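Local coordinates for peptidase S9 prolyl oligopeptidase catalytic domain-containing protein (Pyrococcus horikoshii, PDB 4HXF) that probably acts as a serine peptidase of the prolyl oligopeptidase family, an acylaminoacyl peptidase pairing a beta-propeller with an alpha/beta-hydrolase domain in a self-compartmentalizing hexamer, at residues G468-L476 with R523-A531. Residues are numbered along the deposited sequence; the frame is centred on the assembly and turned at random.
Sequences GGYMTNWAL and RKLSPLFYA
Trp474 reaches from helix 467-478 into the turn that follows helix 521-524, running past Pro527 to meet Tyr530. Trp474 CB lies 4.2 Å from Pro527 CG. With CG anti to the backbone N, chi1 -173° carries the indole across to 523-531, where CE3 passes the proline nitrogen and CD. Farther out, Trp474 CZ3 sits 3.6 Å from Tyr530 CE1, and CH2 ends near the carbonyl oxygen of Lys524, which lies at the ring edge. The six-membered ring directs its edge at the face of Tyr530 in an offset edge-to-face pair, planes at 83°. Tyr530 is itself fixed by its OH: Tyr530 OH donates to Lys524 O at 2.6 Å in the carbonyl plane, on a lone pair. Trp474 NE1 is satisfied by Gly434 O.

Helix 467-478 follows strand 460-465 in the alpha/beta-hydrolase fold, and Gly468 closes the GxSxG pattern of the probable nucleophile elbow; the contact thus ties that helix to the segment leading to strand 538-543. Tyr470, one turn before Trp474, supplies the hydrogen bond between the segments: Tyr470 OH donates to Leu525 O at 2.8 Å, meeting the carbonyl at 143°, a little off its plane. Tyr470 OH also sits over the middle of one face of the Trp474 ring, at a height of 4.0 Å. Substituting a phenylalanine for Tyr470 would probably leave Leu525 O without this donor and the Trp474 face without the hydroxyl that covers it.

Pro527 is wedged between Tyr470, Trp474 and Asn473: Pro527 CD approaches Tyr470 CE1 to 3.5 Å, while Pro527 CB meets Asn473 CB at 3.6 Å. The Asn473 amide turns to other partners, OD1 hydrogen-bonded to Ser487 OG and ND2 donating to Ile491 O.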
loop_
_atom_site.group_PDB
_atom_site.type_symbol
_atom_site.label_atom_id
_atom_site.label_comp_id
_atom_site.label_asym_id
_atom_site.label_seq_id
_atom_site.Cartn_x
_atom_site.Cartn_y
_atom_site.Cartn_z
ATOM N N GLY A 468 -0.768 42.705 -20.642
ATOM C CA GLY A 468 0.597 43.136 -20.665
ATOM C C GLY A 468 1.421 42.270 -21.643
ATOM O O GLY A 468 2.421 42.729 -22.191
ATOM N N GLY A 469 0.992 41.029 -21.770
ATOM C CA GLY A 469 1.571 40.077 -22.763
ATOM C C GLY A 469 1.172 40.454 -24.178
ATOM O O GLY A 469 2.012 40.559 -25.112
ATOM N N TYR A 470 -0.119 40.767 -24.408
ATOM C CA TYR A 470 -0.560 41.389 -25.654
ATOM C C TYR A 470 0.360 42.544 -25.978
ATOM O O TYR A 470 0.777 42.794 -27.105
ATOM C CB TYR A 470 -2.033 41.919 -25.458
ATOM C CG TYR A 470 -2.428 42.882 -26.565
ATOM C CD1 TYR A 470 -2.702 42.459 -27.802
ATOM C CD2 TYR A 470 -2.531 44.228 -26.320
ATOM C CE1 TYR A 470 -3.063 43.341 -28.786
ATOM C CE2 TYR A 470 -2.909 45.142 -27.248
ATOM C CZ TYR A 470 -3.214 44.670 -28.543
ATOM O OH TYR A 470 -3.557 45.597 -29.562
ATOM N N MET A 471 0.519 43.463 -25.006
ATOM C CA MET A 471 1.258 44.684 -25.331
ATOM C C MET A 471 2.761 44.498 -25.552
ATOM O O MET A 471 3.337 45.186 -26.370
ATOM C CB MET A 471 1.140 45.700 -24.233
ATOM C CG MET A 471 1.653 47.105 -24.553
ATOM S SD MET A 471 0.610 47.919 -25.782
ATOM C CE MET A 471 -0.959 48.022 -24.981
ATOM N N THR A 472 3.347 43.498 -24.943
ATOM C CA THR A 472 4.700 43.071 -25.235
ATOM C C THR A 472 4.776 42.548 -26.673
ATOM O O THR A 472 5.658 42.907 -27.441
ATOM C CB THR A 472 5.172 41.952 -24.249
ATOM O OG1 THR A 472 5.249 42.522 -22.920
ATOM C CG2 THR A 472 6.561 41.411 -24.586
ATOM N N ASN A 473 3.849 41.646 -27.004
ATOM C CA ASN A 473 3.742 41.155 -28.410
ATOM C C ASN A 473 3.666 42.297 -29.409
ATOM O O ASN A 473 4.350 42.426 -30.447
ATOM C CB ASN A 473 2.516 40.248 -28.619
ATOM C CG ASN A 473 2.517 38.981 -27.809
ATOM O OD1 ASN A 473 3.556 38.518 -27.302
ATOM N ND2 ASN A 473 1.300 38.352 -27.708
ATOM N N TRP A 474 2.750 43.229 -29.094
ATOM C CA TRP A 474 2.454 44.362 -29.955
ATOM C C TRP A 474 3.624 45.250 -30.107
ATOM O O TRP A 474 4.052 45.612 -31.207
ATOM C CB TRP A 474 1.290 45.103 -29.347
ATOM C CG TRP A 474 0.752 46.225 -30.227
ATOM C CD1 TRP A 474 0.772 47.537 -29.896
ATOM C CD2 TRP A 474 -0.049 46.131 -31.468
ATOM N NE1 TRP A 474 0.182 48.299 -30.851
ATOM C CE2 TRP A 474 -0.350 47.493 -31.850
ATOM C CE3 TRP A 474 -0.440 45.102 -32.318
ATOM C CZ2 TRP A 474 -1.133 47.782 -32.914
ATOM C CZ3 TRP A 474 -1.168 45.399 -33.444
ATOM C CH2 TRP A 474 -1.517 46.697 -33.774
ATOM N N ALA A 475 4.277 45.566 -28.999
ATOM C CA ALA A 475 5.434 46.440 -28.975
ATOM C C ALA A 475 6.570 45.906 -29.872
ATOM O O ALA A 475 7.222 46.661 -30.638
ATOM C CB ALA A 475 5.967 46.551 -27.548
ATOM N N LEU A 476 6.741 44.583 -29.845
ATOM C CA LEU A 476 7.854 44.021 -30.645
ATOM C C LEU A 476 7.498 44.015 -32.116
ATOM O O LEU A 476 8.369 44.005 -32.993
ATOM C CB LEU A 476 8.185 42.596 -30.209
ATOM C CG LEU A 476 9.264 42.488 -29.137
ATOM C CD1 LEU A 476 9.259 43.452 -27.992
ATOM C CD2 LEU A 476 9.541 40.983 -28.798
ATOM N N ARG A 523 -8.267 41.883 -36.748
ATOM C CA ARG A 523 -6.966 41.635 -37.372
ATOM C C ARG A 523 -6.044 42.831 -37.214
ATOM O O ARG A 523 -4.861 42.662 -36.874
ATOM C CB ARG A 523 -7.173 41.393 -38.883
ATOM C CG ARG A 523 -7.709 39.970 -39.197
ATOM C CD ARG A 523 -8.186 39.961 -40.670
ATOM N NE ARG A 523 -7.020 40.292 -41.525
ATOM C CZ ARG A 523 -6.256 39.377 -42.158
ATOM N NH1 ARG A 523 -6.574 38.039 -42.156
ATOM N NH2 ARG A 523 -5.192 39.816 -42.848
ATOM N N LYS A 524 -6.557 44.048 -37.411
ATOM C CA LYS A 524 -5.755 45.232 -37.364
ATOM C C LYS A 524 -5.021 45.454 -36.024
ATOM O O LYS A 524 -3.895 45.986 -36.030
ATOM C CB LYS A 524 -6.568 46.541 -37.668
ATOM C CG LYS A 524 -5.816 47.836 -37.489
ATOM C CD LYS A 524 -6.662 49.144 -37.674
ATOM C CE LYS A 524 -5.933 50.381 -37.062
ATOM N NZ LYS A 524 -6.785 51.629 -36.949
ATOM N N LEU A 525 -5.664 45.118 -34.927
ATOM C CA LEU A 525 -5.054 45.312 -33.652
ATOM C C LEU A 525 -4.449 44.036 -33.017
ATOM O O LEU A 525 -4.197 43.982 -31.808
ATOM C CB LEU A 525 -6.048 45.919 -32.685
ATOM C CG LEU A 525 -6.650 47.194 -33.270
ATOM C CD1 LEU A 525 -7.803 47.645 -32.296
ATOM C CD2 LEU A 525 -5.585 48.276 -33.551
ATOM N N SER A 526 -4.190 43.007 -33.858
ATOM C CA SER A 526 -3.661 41.754 -33.376
ATOM C C SER A 526 -2.200 41.576 -33.768
ATOM O O SER A 526 -1.891 41.587 -34.969
ATOM C CB SER A 526 -4.481 40.580 -33.984
ATOM O OG SER A 526 -5.797 40.476 -33.352
ATOM N N PRO A 527 -1.328 41.345 -32.797
ATOM C CA PRO A 527 0.130 41.127 -33.089
ATOM C C PRO A 527 0.428 40.023 -34.134
ATOM O O PRO A 527 1.381 40.207 -34.878
ATOM C CB PRO A 527 0.734 40.774 -31.731
ATOM C CG PRO A 527 -0.200 41.474 -30.756
ATOM C CD PRO A 527 -1.550 41.480 -31.360
ATOM N N LEU A 528 -0.384 38.973 -34.142
ATOM C CA LEU A 528 -0.143 37.852 -35.040
ATOM C C LEU A 528 0.096 38.297 -36.464
ATOM O O LEU A 528 1.002 37.785 -37.153
ATOM C CB LEU A 528 -1.292 36.815 -34.975
ATOM C CG LEU A 528 -0.998 35.500 -35.697
ATOM C CD1 LEU A 528 0.014 34.747 -34.892
ATOM C CD2 LEU A 528 -2.324 34.658 -35.772
ATOM N N PHE A 529 -0.673 39.259 -36.921
ATOM C CA PHE A 529 -0.642 39.655 -38.321
ATOM C C PHE A 529 0.598 40.491 -38.689
ATOM O O PHE A 529 0.877 40.736 -39.891
ATOM C CB PHE A 529 -1.893 40.397 -38.672
ATOM C CG PHE A 529 -3.052 39.542 -38.644
ATOM C CD1 PHE A 529 -3.729 39.288 -37.500
ATOM C CD2 PHE A 529 -3.350 38.760 -39.767
ATOM C CE1 PHE A 529 -4.741 38.385 -37.449
ATOM C CE2 PHE A 529 -4.375 37.794 -39.747
ATOM C CZ PHE A 529 -5.114 37.643 -38.559
ATOM N N TYR A 530 1.329 40.948 -37.681
ATOM C CA TYR A 530 2.534 41.756 -37.854
ATOM C C TYR A 530 3.776 41.080 -37.415
ATOM O O TYR A 530 4.828 41.699 -37.211
ATOM C CB TYR A 530 2.358 43.048 -36.992
ATOM C CG TYR A 530 1.103 43.871 -37.361
ATOM C CD1 TYR A 530 -0.101 43.676 -36.683
ATOM C CD2 TYR A 530 1.181 44.980 -38.164
ATOM C CE1 TYR A 530 -1.203 44.438 -36.944
ATOM C CE2 TYR A 530 0.048 45.819 -38.374
ATOM C CZ TYR A 530 -1.132 45.517 -37.724
ATOM O OH TYR A 530 -2.249 46.254 -38.088
ATOM N N ALA A 531 3.677 39.746 -37.249
ATOM C CA ALA A 531 4.851 38.916 -36.848
ATOM C C ALA A 531 6.105 39.159 -37.669
ATOM O O ALA A 531 7.185 39.076 -37.108
ATOM C CB ALA A 531 4.401 37.460 -36.946
#